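Local coordinates for protein IclR family transcriptional regulator (Brucella abortus, PDB 5WHM) that probably represses transcription as an IclR-type regulator, pairing a DNA-binding helix-turn-helix domain with a C-terminal domain of the GAF-like class, at residues Ala196-Asp199 against Phe200-Tyr203. Numbering follows the deposited sequence.
Sequences ALRD and FEDY
Ala-196 begins the last two turns of helix 186-203, its carbonyl accepting the N-H of Phe-200, with Phe-200 N 2.8 Å from Ala-196 O, the first of four successive i to i+4 backbone bonds. Leu-197 O takes the second, from Glu-201 N at 3.0 Å with a nearly straight N-H...O angle of 172°. The Glu-201 side chain passes close to that same carbonyl oxygen, its CG 3.3 Å from Leu-197 O, and continues extended beyond CG, placing OE1 beside the Arg-198 guanidinium. Arg-198 has CG anti to its own N (chi1 177°) and bends at the next two torsions, which brings NE to 3.9 Å from Glu-201 OE1. This is a long i to i+3 salt bridge, with guanidinium and carboxylate planes only 9° apart. One residue further on, Asp-202 borders the aliphatic part of the arginine, OD2 lying 3.6 Å from Arg-198 CD; at 5.0 Å from Arg-198 NE, OD2 makes no salt bridge, but its charge may add to that of Glu-201. Arg-198 O receives the N-H of Asp-202, and the bond from Tyr-203 N, 2.8 Å from Asp-199 O, closes the final turn. Arg-198, Glu-201 and Asp-202 are exposed, whereas Ala-196, Leu-197 and Phe-200 pack on helix 157-165, at Arg-160 and Ala-164, and Asp-199 and Phe-200 touch Leu-207 and Cys-206 of strand 206-209, outermost in the chain's six-stranded antiparallel sheet.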
loop_
_atom_site.group_PDB
_atom_site.type_symbol
_atom_site.label_atom_id
_atom_site.label_comp_id
_atom_site.label_asym_id
_atom_site.label_seq_id
_atom_site.Cartn_x
_atom_site.Cartn_y
_atom_site.Cartn_z
ATOM N N ALA C 196 -27.200 -11.292 -11.486
ATOM C CA ALA C 196 -26.630 -11.179 -10.149
ATOM C C ALA C 196 -27.541 -10.368 -9.238
ATOM O O ALA C 196 -27.784 -10.749 -8.082
ATOM C CB ALA C 196 -25.230 -10.549 -10.220
ATOM N N LEU C 197 -28.062 -9.252 -9.747
ATOM C CA LEU C 197 -28.949 -8.430 -8.933
ATOM C C LEU C 197 -30.176 -9.217 -8.529
ATOM O O LEU C 197 -30.674 -9.080 -7.407
ATOM C CB LEU C 197 -29.332 -7.147 -9.685
ATOM C CG LEU C 197 -28.176 -6.197 -10.055
ATOM C CD1 LEU C 197 -28.673 -5.027 -10.923
ATOM C CD2 LEU C 197 -27.419 -5.663 -8.835
ATOM N N ARG C 198 -30.676 -10.060 -9.440
ATOM C CA ARG C 198 -31.807 -10.921 -9.148
ATOM C C ARG C 198 -31.459 -11.960 -8.086
ATOM O O ARG C 198 -32.254 -12.221 -7.169
ATOM C CB ARG C 198 -32.250 -11.603 -10.444
ATOM C CG ARG C 198 -33.352 -12.565 -10.265
ATOM C CD ARG C 198 -34.590 -11.861 -9.749
ATOM N NE ARG C 198 -34.967 -10.701 -10.554
ATOM C CZ ARG C 198 -35.773 -10.768 -11.613
ATOM N NH1 ARG C 198 -36.264 -11.943 -11.985
ATOM N NH2 ARG C 198 -36.089 -9.674 -12.304
ATOM N N ASP C 199 -30.291 -12.601 -8.232
ATOM C CA ASP C 199 -29.801 -13.523 -7.215
ATOM C C ASP C 199 -29.675 -12.845 -5.854
ATOM O O ASP C 199 -29.973 -13.450 -4.822
ATOM C CB ASP C 199 -28.444 -14.098 -7.632
ATOM C CG ASP C 199 -28.577 -15.307 -8.553
ATOM O OD1 ASP C 199 -29.723 -15.657 -8.927
ATOM O OD2 ASP C 199 -27.537 -15.922 -8.880
ATOM N N PHE C 200 -29.223 -11.595 -5.823
ATOM C CA PHE C 200 -29.112 -10.929 -4.531
ATOM C C PHE C 200 -30.488 -10.696 -3.913
ATOM O O PHE C 200 -30.700 -10.982 -2.731
ATOM C CB PHE C 200 -28.327 -9.619 -4.662
ATOM C CG PHE C 200 -28.160 -8.909 -3.357
ATOM C CD1 PHE C 200 -27.288 -9.409 -2.391
ATOM C CD2 PHE C 200 -28.890 -7.760 -3.072
ATOM C CE1 PHE C 200 -27.159 -8.778 -1.171
ATOM C CE2 PHE C 200 -28.743 -7.107 -1.846
ATOM C CZ PHE C 200 -27.885 -7.615 -0.903
ATOM N N GLU C 201 -31.443 -10.180 -4.698
ATOM C CA GLU C 201 -32.809 -10.037 -4.195
ATOM C C GLU C 201 -33.378 -11.374 -3.705
ATOM O O GLU C 201 -34.011 -11.436 -2.643
ATOM C CB GLU C 201 -33.709 -9.435 -5.290
ATOM C CG GLU C 201 -33.310 -7.991 -5.653
ATOM C CD GLU C 201 -34.014 -7.456 -6.906
ATOM O OE1 GLU C 201 -34.767 -8.224 -7.537
ATOM O OE2 GLU C 201 -33.812 -6.262 -7.258
ATOM N N ASP C 202 -33.134 -12.460 -4.436
ATOM C CA ASP C 202 -33.841 -13.713 -4.115
ATOM C C ASP C 202 -33.163 -14.489 -2.987
ATOM O O ASP C 202 -33.845 -15.027 -2.107
ATOM C CB ASP C 202 -33.911 -14.617 -5.334
ATOM C CG ASP C 202 -34.847 -14.117 -6.391
ATOM O OD1 ASP C 202 -35.637 -13.184 -6.132
ATOM O OD2 ASP C 202 -34.789 -14.688 -7.490
ATOM N N TYR C 203 -31.827 -14.543 -3.013
ATOM C CA TYR C 203 -31.009 -15.422 -2.182
ATOM C C TYR C 203 -29.995 -14.700 -1.291
ATOM O O TYR C 203 -29.431 -15.338 -0.393
ATOM C CB TYR C 203 -30.240 -16.417 -3.071
ATOM C CG TYR C 203 -31.117 -17.419 -3.833
ATOM C CD1 TYR C 203 -32.312 -17.862 -3.298
ATOM C CD2 TYR C 203 -30.718 -17.940 -5.065
ATOM C CE1 TYR C 203 -33.120 -18.809 -3.972
ATOM C CE2 TYR C 203 -31.518 -18.883 -5.755
ATOM C CZ TYR C 203 -32.709 -19.310 -5.195
ATOM O OH TYR C 203 -33.511 -20.237 -5.863
#